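Local coordinates for protein secretin XcpQ (Pseudomonas aeruginosa, PDB 4E9J) that forms the outer-membrane channel of the type II secretion system, through which folded exoproteins such as elastase LasB are exported, the modelled piece being its periplasmic N-terminal domains, at residues Asp36-Ser39 against Thr45-Val48; Val69-Leu74 against Val145-Ala150; Ser78-Thr83 against Asp111-Arg116; Thr83-Gly88 against Arg92-Ala97. All blocks are in the same frame, centred on the assembly; numbering follows the deposited sequence.

Interaction 1: residues Asp36-Ser39 against Thr45-Val48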
loop_
_atom_site.group_PDB
_atom_site.type_symbol
_atom_site.label_atom_id
_atom_site.label_comp_id
_atom_site.label_asym_id
_atom_site.label_seq_id
_atom_site.Cartn_x
_atom_site.Cartn_y
_atom_site.Cartn_z
ATOM N N ASP A 36 20.369 5.274 19.411
ATOM C CA ASP A 36 20.810 5.116 20.809
ATOM C C ASP A 36 19.646 5.322 21.779
ATOM O O ASP A 36 19.510 4.551 22.730
ATOM C CB ASP A 36 21.918 6.127 21.164
ATOM C CG ASP A 36 23.278 5.845 20.575
ATOM O OD1 ASP A 36 23.531 4.684 20.190
ATOM O OD2 ASP A 36 24.123 6.768 20.571
ATOM N N GLN A 37 18.804 6.333 21.542
ATOM C CA GLN A 37 17.638 6.549 22.411
ATOM C C GLN A 37 16.678 5.361 22.332
ATOM O O GLN A 37 16.116 4.964 23.351
ATOM C CB GLN A 37 16.894 7.836 22.026
ATOM C CG GLN A 37 17.612 9.129 22.397
ATOM C CD GLN A 37 17.876 9.298 23.872
ATOM O OE1 GLN A 37 18.989 9.647 24.267
ATOM N NE2 GLN A 37 16.879 9.061 24.735
ATOM N N ILE A 38 16.471 4.799 21.119
ATOM C CA ILE A 38 15.568 3.653 20.983
ATOM C C ILE A 38 16.158 2.459 21.749
ATOM O O ILE A 38 15.406 1.673 22.332
ATOM C CB ILE A 38 15.264 3.322 19.487
ATOM C CG1 ILE A 38 14.388 4.427 18.833
ATOM C CG2 ILE A 38 14.570 1.950 19.348
ATOM C CD1 ILE A 38 12.906 4.478 19.280
ATOM N N SER A 39 17.487 2.320 21.748
ATOM C CA SER A 39 18.149 1.250 22.495
ATOM C C SER A 39 17.984 1.444 23.987
ATOM O O SER A 39 17.759 0.465 24.682
ATOM C CB SER A 39 19.641 1.180 22.189
ATOM O OG SER A 39 19.848 0.848 20.834
ATOM N N THR A 45 19.924 -3.848 21.464
ATOM C CA THR A 45 21.243 -3.369 21.064
ATOM C C THR A 45 21.366 -3.524 19.533
ATOM O O THR A 45 21.055 -4.589 18.995
ATOM C CB THR A 45 22.329 -4.159 21.798
ATOM O OG1 THR A 45 22.035 -4.169 23.197
ATOM C CG2 THR A 45 23.716 -3.584 21.569
ATOM N N PHE A 46 21.815 -2.469 18.846
ATOM C CA PHE A 46 21.991 -2.469 17.399
ATOM C C PHE A 46 23.459 -2.178 17.039
ATOM O O PHE A 46 24.085 -1.358 17.692
ATOM C CB PHE A 46 21.152 -1.366 16.752
ATOM C CG PHE A 46 19.677 -1.406 17.067
ATOM C CD1 PHE A 46 18.854 -2.387 16.520
ATOM C CD2 PHE A 46 19.113 -0.475 17.914
ATOM C CE1 PHE A 46 17.485 -2.418 16.826
ATOM C CE2 PHE A 46 17.753 -0.507 18.210
ATOM C CZ PHE A 46 16.953 -1.494 17.694
ATOM N N VAL A 47 23.981 -2.768 15.966
ATOM C CA VAL A 47 25.282 -2.380 15.393
ATOM C C VAL A 47 24.874 -1.527 14.197
ATOM O O VAL A 47 24.052 -1.965 13.409
ATOM C CB VAL A 47 26.194 -3.558 14.974
ATOM C CG1 VAL A 47 27.428 -3.044 14.243
ATOM C CG2 VAL A 47 26.608 -4.366 16.189
ATOM N N VAL A 48 25.362 -0.304 14.094
ATOM C CA VAL A 48 24.967 0.599 13.022
ATOM C C VAL A 48 26.022 0.556 11.921
ATOM O O VAL A 48 27.154 0.942 12.192
ATOM C CB VAL A 48 24.767 2.014 13.604
ATOM C CG1 VAL A 48 24.454 3.017 12.517
ATOM C CG2 VAL A 48 23.659 2.001 14.646
HETATM O O HOH W 1 22.370 0.585 20.119
#

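Interaction 2: residues Val69-Leu74 against Val145-Ala150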
loop_
_atom_site.group_PDB
_atom_site.type_symbol
_atom_site.label_atom_id
_atom_site.label_comp_id
_atom_site.label_asym_id
_atom_site.label_seq_id
_atom_site.Cartn_x
_atom_site.Cartn_y
_atom_site.Cartn_z
ATOM N N VAL A 69 6.657 2.463 20.240
ATOM C CA VAL A 69 7.939 3.173 20.070
ATOM C C VAL A 69 8.781 2.401 19.038
ATOM O O VAL A 69 9.443 3.011 18.196
ATOM C CB VAL A 69 8.694 3.343 21.421
ATOM C CG1 VAL A 69 10.156 3.775 21.209
ATOM C CG2 VAL A 69 7.960 4.334 22.331
ATOM N N TYR A 70 8.740 1.060 19.097
ATOM C CA TYR A 70 9.460 0.226 18.147
ATOM C C TYR A 70 8.887 0.394 16.727
ATOM O O TYR A 70 9.662 0.489 15.777
ATOM C CB TYR A 70 9.452 -1.241 18.582
ATOM C CG TYR A 70 10.487 -2.047 17.830
ATOM C CD1 TYR A 70 11.841 -1.957 18.150
ATOM C CD2 TYR A 70 10.129 -2.831 16.741
ATOM C CE1 TYR A 70 12.808 -2.674 17.437
ATOM C CE2 TYR A 70 11.086 -3.560 16.029
ATOM C CZ TYR A 70 12.428 -3.462 16.372
ATOM O OH TYR A 70 13.402 -4.145 15.678
ATOM N N GLN A 71 7.549 0.506 16.583
ATOM C CA GLN A 71 6.935 0.764 15.268
ATOM C C GLN A 71 7.411 2.131 14.724
ATOM O O GLN A 71 7.746 2.248 13.542
ATOM C CB GLN A 71 5.391 0.763 15.341
ATOM C CG GLN A 71 4.751 -0.601 15.567
ATOM C CD GLN A 71 3.252 -0.432 15.720
ATOM O OE1 GLN A 71 2.559 0.024 14.798
ATOM N NE2 GLN A 71 2.717 -0.736 16.896
ATOM N N LEU A 72 7.458 3.160 15.590
ATOM C CA LEU A 72 7.932 4.485 15.202
ATOM C C LEU A 72 9.415 4.408 14.740
ATOM O O LEU A 72 9.770 4.993 13.721
ATOM C CB LEU A 72 7.744 5.472 16.347
ATOM C CG LEU A 72 8.373 6.856 16.189
ATOM C CD1 LEU A 72 7.776 7.580 14.994
ATOM C CD2 LEU A 72 8.187 7.676 17.462
ATOM N N PHE A 73 10.244 3.651 15.459
ATOM C CA PHE A 73 11.649 3.404 15.081
ATOM C C PHE A 73 11.747 2.827 13.669
ATOM O O PHE A 73 12.523 3.322 12.865
ATOM C CB PHE A 73 12.312 2.453 16.093
ATOM C CG PHE A 73 13.581 1.773 15.636
ATOM C CD1 PHE A 73 14.754 2.497 15.465
ATOM C CD2 PHE A 73 13.629 0.399 15.473
ATOM C CE1 PHE A 73 15.954 1.855 15.132
ATOM C CE2 PHE A 73 14.823 -0.238 15.113
ATOM C CZ PHE A 73 15.973 0.500 14.923
ATOM N N LEU A 74 10.925 1.803 13.354
ATOM C CA LEU A 74 10.941 1.179 12.012
ATOM C C LEU A 74 10.527 2.156 10.922
ATOM O O LEU A 74 11.109 2.140 9.841
ATOM C CB LEU A 74 10.047 -0.059 11.987
ATOM C CG LEU A 74 10.455 -1.225 12.890
ATOM C CD1 LEU A 74 9.480 -2.386 12.728
ATOM C CD2 LEU A 74 11.864 -1.656 12.634
ATOM N N VAL A 145 -0.650 2.944 13.037
ATOM C CA VAL A 145 -0.345 2.416 14.379
ATOM C C VAL A 145 -1.738 2.135 14.975
ATOM O O VAL A 145 -2.284 2.967 15.706
ATOM C CB VAL A 145 0.490 3.383 15.256
ATOM C CG1 VAL A 145 0.845 2.735 16.596
ATOM C CG2 VAL A 145 1.754 3.817 14.534
ATOM N N PRO A 146 -2.383 1.025 14.559
ATOM C CA PRO A 146 -3.768 0.767 15.007
ATOM C C PRO A 146 -4.014 0.682 16.514
ATOM O O PRO A 146 -5.083 1.095 16.939
ATOM C CB PRO A 146 -4.160 -0.533 14.297
ATOM C CG PRO A 146 -3.085 -0.860 13.377
ATOM C CD PRO A 146 -1.901 -0.018 13.628
ATOM N N SER A 147 -3.024 0.243 17.319
ATOM C CA SER A 147 -3.181 0.151 18.773
ATOM C C SER A 147 -3.302 1.513 19.463
ATOM O O SER A 147 -3.919 1.596 20.527
ATOM C CB SER A 147 -2.061 -0.685 19.389
ATOM O OG SER A 147 -0.758 -0.277 18.993
ATOM N N ALA A 148 -2.732 2.580 18.863
ATOM C CA ALA A 148 -2.826 3.945 19.386
ATOM C C ALA A 148 -3.803 4.792 18.550
ATOM O O ALA A 148 -3.997 5.967 18.856
ATOM C CB ALA A 148 -1.454 4.591 19.374
ATOM N N ASN A 149 -4.426 4.191 17.507
ATOM C CA ASN A 149 -5.283 4.849 16.517
ATOM C C ASN A 149 -4.584 6.110 15.975
ATOM O O ASN A 149 -5.142 7.219 15.934
ATOM C CB ASN A 149 -6.698 5.132 17.036
ATOM C CG ASN A 149 -7.681 5.234 15.901
ATOM O OD1 ASN A 149 -7.809 4.302 15.111
ATOM N ND2 ASN A 149 -8.410 6.325 15.775
ATOM N N ALA A 150 -3.324 5.904 15.575
ATOM C CA ALA A 150 -2.470 6.958 15.097
ATOM C C ALA A 150 -1.875 6.617 13.745
ATOM O O ALA A 150 -1.815 5.449 13.345
ATOM C CB ALA A 150 -1.356 7.219 16.119
HETATM O O HOH W 2 -0.186 -0.627 16.466
#

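Interaction 3: residues Ser78-Thr83 against Asp111-Arg116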
loop_
_atom_site.group_PDB
_atom_site.type_symbol
_atom_site.label_atom_id
_atom_site.label_comp_id
_atom_site.label_asym_id
_atom_site.label_seq_id
_atom_site.Cartn_x
_atom_site.Cartn_y
_atom_site.Cartn_z
ATOM N N SER A 78 12.906 3.226 7.834
ATOM C CA SER A 78 12.350 3.142 6.488
ATOM C C SER A 78 12.275 4.506 5.804
ATOM O O SER A 78 12.633 4.588 4.630
ATOM C CB SER A 78 10.975 2.479 6.502
ATOM O OG SER A 78 10.374 2.504 5.219
ATOM N N THR A 79 11.920 5.588 6.541
ATOM C CA THR A 79 11.875 6.940 5.954
ATOM C C THR A 79 13.222 7.344 5.350
ATOM O O THR A 79 13.235 7.956 4.294
ATOM C CB THR A 79 11.413 8.002 6.983
ATOM O OG1 THR A 79 10.030 7.780 7.312
ATOM C CG2 THR A 79 11.590 9.474 6.482
ATOM N N HIS A 80 14.337 6.981 6.000
ATOM C CA HIS A 80 15.674 7.375 5.570
ATOM C C HIS A 80 16.434 6.283 4.802
ATOM O O HIS A 80 17.618 6.439 4.548
ATOM C CB HIS A 80 16.454 7.890 6.796
ATOM C CG HIS A 80 15.795 9.075 7.415
ATOM N ND1 HIS A 80 16.192 10.329 7.000
ATOM C CD2 HIS A 80 14.723 9.229 8.215
ATOM C CE1 HIS A 80 15.387 11.194 7.566
ATOM N NE2 HIS A 80 14.489 10.608 8.293
ATOM N N GLY A 81 15.737 5.236 4.383
ATOM C CA GLY A 81 16.313 4.174 3.568
ATOM C C GLY A 81 17.159 3.160 4.285
ATOM O O GLY A 81 18.089 2.623 3.683
ATOM N N PHE A 82 16.815 2.838 5.546
ATOM C CA PHE A 82 17.521 1.835 6.334
ATOM C C PHE A 82 16.591 0.698 6.735
ATOM O O PHE A 82 15.379 0.895 6.799
ATOM C CB PHE A 82 18.162 2.476 7.581
ATOM C CG PHE A 82 19.043 3.653 7.226
ATOM C CD1 PHE A 82 20.186 3.478 6.467
ATOM C CD2 PHE A 82 18.672 4.948 7.563
ATOM C CE1 PHE A 82 20.950 4.572 6.057
ATOM C CE2 PHE A 82 19.441 6.039 7.164
ATOM C CZ PHE A 82 20.575 5.845 6.407
ATOM N N THR A 83 17.167 -0.453 7.096
ATOM C CA THR A 83 16.451 -1.621 7.575
ATOM C C THR A 83 17.281 -2.365 8.624
ATOM O O THR A 83 18.508 -2.242 8.623
ATOM C CB THR A 83 16.058 -2.515 6.360
ATOM O OG1 THR A 83 15.233 -3.583 6.801
ATOM C CG2 THR A 83 17.243 -3.060 5.627
ATOM N N ASP A 111 16.638 17.465 2.343
ATOM C CA ASP A 111 17.576 17.296 3.463
ATOM C C ASP A 111 16.925 17.252 4.859
ATOM O O ASP A 111 17.499 16.635 5.764
ATOM C CB ASP A 111 18.655 18.402 3.436
ATOM N N ARG A 112 15.754 17.896 5.039
ATOM C CA ARG A 112 15.073 17.971 6.330
ATOM C C ARG A 112 13.706 17.276 6.288
ATOM O O ARG A 112 12.747 17.837 5.743
ATOM C CB ARG A 112 14.923 19.447 6.764
ATOM N N LEU A 113 13.629 16.046 6.863
ATOM C CA LEU A 113 12.389 15.270 6.948
ATOM C C LEU A 113 12.001 15.074 8.400
ATOM O O LEU A 113 12.844 14.699 9.215
ATOM C CB LEU A 113 12.552 13.887 6.284
ATOM C CG LEU A 113 12.921 13.885 4.812
ATOM C CD1 LEU A 113 12.897 12.480 4.259
ATOM C CD2 LEU A 113 12.006 14.781 4.014
ATOM N N GLU A 114 10.725 15.331 8.730
ATOM C CA GLU A 114 10.215 15.083 10.074
ATOM C C GLU A 114 9.326 13.853 10.011
ATOM O O GLU A 114 8.568 13.718 9.064
ATOM C CB GLU A 114 9.428 16.274 10.638
ATOM C CG GLU A 114 8.833 16.020 12.026
ATOM C CD GLU A 114 7.964 17.118 12.613
ATOM O OE1 GLU A 114 8.162 18.302 12.261
ATOM O OE2 GLU A 114 7.098 16.793 13.457
ATOM N N THR A 115 9.442 12.946 11.006
ATOM C CA THR A 115 8.579 11.775 11.186
ATOM C C THR A 115 7.652 12.092 12.372
ATOM O O THR A 115 8.113 12.104 13.515
ATOM C CB THR A 115 9.396 10.529 11.415
ATOM O OG1 THR A 115 10.245 10.336 10.279
ATOM C CG2 THR A 115 8.513 9.299 11.629
ATOM N N ARG A 116 6.356 12.365 12.103
ATOM C CA ARG A 116 5.398 12.750 13.125
ATOM C C ARG A 116 4.292 11.710 13.315
ATOM O O ARG A 116 3.795 11.186 12.326
ATOM C CB ARG A 116 4.741 14.087 12.728
ATOM C CG ARG A 116 4.019 14.706 13.907
ATOM C CD ARG A 116 3.280 15.954 13.555
ATOM N NE ARG A 116 4.189 17.067 13.282
ATOM C CZ ARG A 116 3.797 18.299 12.999
ATOM N NH1 ARG A 116 2.500 18.591 12.924
ATOM N NH2 ARG A 116 4.700 19.251 12.762
HETATM O O HOH W 3 12.535 11.769 10.184
#

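Interaction 4: residues Thr83-Gly88 against Arg92-Ala97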
loop_
_atom_site.group_PDB
_atom_site.type_symbol
_atom_site.label_atom_id
_atom_site.label_comp_id
_atom_site.label_asym_id
_atom_site.label_seq_id
_atom_site.Cartn_x
_atom_site.Cartn_y
_atom_site.Cartn_z
ATOM N N THR A 83 17.167 -0.453 7.096
ATOM C CA THR A 83 16.451 -1.621 7.575
ATOM C C THR A 83 17.281 -2.365 8.624
ATOM O O THR A 83 18.508 -2.242 8.623
ATOM C CB THR A 83 16.058 -2.515 6.360
ATOM O OG1 THR A 83 15.233 -3.583 6.801
ATOM C CG2 THR A 83 17.243 -3.060 5.627
ATOM N N VAL A 84 16.618 -3.139 9.499
ATOM C CA VAL A 84 17.268 -3.921 10.542
ATOM C C VAL A 84 17.384 -5.367 10.070
ATOM O O VAL A 84 16.383 -5.970 9.685
ATOM C CB VAL A 84 16.525 -3.830 11.902
ATOM C CG1 VAL A 84 17.352 -4.476 13.019
ATOM C CG2 VAL A 84 16.180 -2.380 12.238
ATOM N N VAL A 85 18.612 -5.924 10.108
ATOM C CA VAL A 85 18.905 -7.290 9.668
ATOM C C VAL A 85 19.640 -8.015 10.776
ATOM O O VAL A 85 20.146 -7.362 11.680
ATOM C CB VAL A 85 19.745 -7.297 8.346
ATOM C CG1 VAL A 85 19.032 -6.533 7.229
ATOM C CG2 VAL A 85 21.178 -6.763 8.561
ATOM N N ALA A 86 19.730 -9.354 10.692
ATOM C CA ALA A 86 20.499 -10.174 11.630
ATOM C C ALA A 86 21.826 -10.539 10.924
ATOM O O ALA A 86 21.805 -11.180 9.880
ATOM C CB ALA A 86 19.718 -11.428 12.006
ATOM N N GLN A 87 22.964 -10.072 11.434
ATOM C CA GLN A 87 24.265 -10.335 10.793
ATOM C C GLN A 87 25.342 -10.529 11.878
ATOM O O GLN A 87 25.613 -9.606 12.648
ATOM C CB GLN A 87 24.629 -9.154 9.850
ATOM C CG GLN A 87 25.732 -9.456 8.834
ATOM C CD GLN A 87 26.268 -8.209 8.156
ATOM O OE1 GLN A 87 25.521 -7.392 7.590
ATOM N NE2 GLN A 87 27.587 -8.040 8.161
ATOM N N GLY A 88 25.901 -11.735 11.955
ATOM C CA GLY A 88 26.950 -12.074 12.916
ATOM C C GLY A 88 26.524 -12.041 14.370
ATOM O O GLY A 88 27.129 -11.326 15.176
ATOM N N ARG A 92 21.645 -5.533 13.077
ATOM C CA ARG A 92 22.373 -4.529 12.324
ATOM C C ARG A 92 21.424 -3.681 11.511
ATOM O O ARG A 92 20.547 -4.200 10.825
ATOM C CB ARG A 92 23.408 -5.195 11.418
ATOM C CG ARG A 92 24.518 -4.263 10.952
ATOM C CD ARG A 92 25.541 -5.001 10.095
ATOM N NE ARG A 92 26.915 -4.589 10.421
ATOM C CZ ARG A 92 27.740 -3.889 9.640
ATOM N NH1 ARG A 92 27.361 -3.510 8.423
ATOM N NH2 ARG A 92 28.958 -3.580 10.063
ATOM N N ILE A 93 21.623 -2.376 11.585
ATOM C CA ILE A 93 20.882 -1.358 10.841
ATOM C C ILE A 93 21.758 -1.111 9.613
ATOM O O ILE A 93 22.956 -0.822 9.755
ATOM C CB ILE A 93 20.629 -0.093 11.697
ATOM C CG1 ILE A 93 19.803 -0.475 12.988
ATOM C CG2 ILE A 93 19.916 1.005 10.895
ATOM C CD1 ILE A 93 19.608 0.660 13.939
ATOM N N VAL A 94 21.171 -1.274 8.407
ATOM C CA VAL A 94 21.893 -1.210 7.134
ATOM C C VAL A 94 21.151 -0.401 6.061
ATOM O O VAL A 94 19.924 -0.422 6.036
ATOM C CB VAL A 94 22.155 -2.639 6.597
ATOM C CG1 VAL A 94 23.268 -3.321 7.359
ATOM C CG2 VAL A 94 20.887 -3.500 6.619
ATOM N N PRO A 95 21.854 0.228 5.086
ATOM C CA PRO A 95 21.123 0.899 3.995
ATOM C C PRO A 95 20.368 -0.113 3.136
ATOM O O PRO A 95 20.849 -1.229 2.910
ATOM C CB PRO A 95 22.211 1.660 3.224
ATOM C CG PRO A 95 23.459 1.503 4.007
ATOM C CD PRO A 95 23.313 0.317 4.887
ATOM N N ASN A 96 19.132 0.243 2.779
ATOM C CA ASN A 96 18.268 -0.592 1.966
ATOM C C ASN A 96 18.538 -0.258 0.498
ATOM O O ASN A 96 19.012 0.835 0.190
ATOM C CB ASN A 96 16.789 -0.344 2.311
ATOM C CG ASN A 96 15.901 -1.533 2.010
ATOM O OD1 ASN A 96 16.115 -2.267 1.037
ATOM N ND2 ASN A 96 14.865 -1.739 2.818
ATOM N N ALA A 97 18.232 -1.196 -0.399
ATOM C CA ALA A 97 18.418 -1.007 -1.840
ATOM C C ALA A 97 17.325 -0.086 -2.376
ATOM O O ALA A 97 17.169 0.052 -3.583
ATOM C CB ALA A 97 18.362 -2.349 -2.552
#

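Interaction 1: residues Asp36-Ser39 against Thr45-Val48
The second half of helix 31-42 meets Phe46 of the segment Thr45-Val48 in the N0 domain, where Ser39 and Ile38 close on the Phe46 ring just after the chain has left the helix. Ser39 OG lies 3.3 Å from Phe46 CD2 and 3.6 Å from CE2 of the same ring, approaching it obliquely. The hydroxyl stands anti to its own carbonyl carbon (chi1 -64°), a setting that puts Ile35 O, one helical turn back, and Glu44 O, the stronger partner, within hydrogen-bonding reach, two acceptors for a single hydroxyl proton. A water adds to this cluster: it donates to Ser39 OG at 2.6 Å and accepts a weak bond from Phe46 N at 3.4 Å, linking the Ser39 hydroxyl, weakly, to the backbone N of Phe46. Strand 46-48 is outermost within the chain in the three-stranded mixed sheet of N0 and runs parallel to strand 91-95; Phe46 lies between helix 31-42 and Ile93 of that neighbour. Ile38 also meets the ring at CE2, its CG2 branch at the edge, close to the ring plane, 4.2 Å from Phe46 CE2. The rest of Ile38 leads away toward Val69 and Phe73 of helix 66-79. Phe46 has its CG anti to the carbonyl carbon (chi1 -56°), and the ring thrown toward the helix stacks with Phe73 and touches Ile35.

Interaction 2: residues Val69-Leu74 against Val145-Ala150
No direct hydrogen bond joins Gln71 to Val145 or Ser147; the polar link between this N0 helix and N1 turn passes through one water. Gln71 NE2 donates to that water at 2.9 Å, and the water in turn donates to Ser147 OG at 2.6 Å. Gln71 NE2 and Ser147 OG themselves stand 4.1 Å apart, and the water spans them. Ser147 OG sits between its backbone N and carbonyl carbon (chi1 51°) and is also hydrogen-bonded to Glu68 OE2, one turn earlier on the same helix as Gln71, so Ser147 is tied to helix 66-79 twice, directly through Glu68 and by way of the water through Gln71. The Gln71 chain runs straight out beyond CG (chi2 176°), carrying its amide across the branches of Val145: Gln71 OE1 comes within 3.7 Å of Val145 CG1 and 3.9 Å of Val145 CG2, with the two side chains slanted against each other. Behind them the turn holds its own shape as a G1 beta bulge, in which Asn149 and Ala150 both face Val145. Val145 O accepts from Ala148 N and Ala150 N, which arrive from opposite faces of its plane. The turn connects strands 141-145 and 150-155, while the next helix residue, Leu72, packs on Thr115 and Val117 of strand 114-119; helix 66-79 thus lies against both this tip and the sheet beside it.

Interaction 3: residues Ser78-Thr83 against Asp111-Arg116
Thr79 and His80 pack against Leu113 and Thr115 with apolar contacts on one flank and a single bridging water on the other. On the packed flank the Thr79 torsion (chi1 -68°) sets OG1 beside the backbone N and turns CG2 to Leu113, 4.0 Å from Leu113 CD1. His80 CE1 lies obliquely 4.1 Å from Leu113 CB as the two side chains pass in opposite directions. The hydroxyls of Thr79 and Thr115 come no closer than 3.9 Å between their OG1 atoms; each is instead hydrogen-bonded to Ser154 OG, a common partner, and Thr79 OG1 also to Ser75 O. Helix 66-79 ends here in a Schellman motif, with Gly81 at positive phi as the C-prime residue, Phe82 N bonded to Met77 O and Gly81 N to Ser78 O, and the chain then turns into strand 82-86. The contact brings the C-terminal end of an N0 helix against the first strand of N1. On the looser side a water bridges the two segments, in the plane of the His80 ring at its edge: it lies 3.0 Å from His80 NE2 and 2.7 Å from Thr115 OG1, and donates to Leu113 O at 3.1 Å.

Interaction 4: residues Thr83-Gly88 against Arg92-Ala97
Val85 and Val94 cross at about a right angle, CG1 of Val85 coming within 3.6 Å of Val94 CG2, on the same sheet face as Thr83 and Arg92. Thr83 meets the same Val94 methyl obliquely, CG2 to CG2 3.8 Å, while Asn96 ND2 comes within 3.8 Å of Thr83 CB. Further along, Gln87 and Arg92 slant past each other. The Arg92 chain runs extended to CD, where Gln87 OE1 touches it at 3.5 Å, and then bends at chi3 (-139°). Gln87 NE2 stands over one guanidinium face, offset toward its rim, with the two planes 38° apart. The guanidinium is engaged with Asp49 in a salt bridge, so the amide lies over a group already held from its NH1. These side chains ride on a beta hairpin of strands 82-86 and 91-95 in the N0 domain: Thr83 with Val94 and Val85 with Arg92 are hydrogen-bonded pairs, and Val84 with Ile93 is the non-hydrogen-bonded pair between them. Val85 N donates to Arg92 O and Arg92 N to Val85 O, both at 2.7 Å. On the opposite face Val84 CG2 slants across Ile93 CG1 at 4.2 Å, and both residues pack on Phe73 of helix 66-79. Strand 82-86 borders the sheet within its own chain, and the second subunit meets it there: Thr83 packs on Thr83 of that subunit and Val85 on its Val94, with backbone hydrogen bonds from Ala86 joining the two subunits.

Interactions 1 and 4 belong to one three-stranded N0 sheet, their centres about 12 Å apart: Val47 O lies 3.1 Å from Ile93 N, a probable hydrogen bond between neighbouring strands. Phe73 of interaction 2's helix segment joins them, its CZ 3.6 Å from Phe46 CZ and 3.8 Å from Ile93 CD1. Interactions 2 and 3 both use helix 66-79 and both carry it onto N1, their centres about 15 Å apart, with Leu72 CD1 3.8 Å from Thr115 CG2 between them. Interaction 3 passes directly into interaction 4 through the shared Thr83. Together the contacts lead from the N0 sheet, where the second subunit joins, through one helix to the N0-N1 boundary.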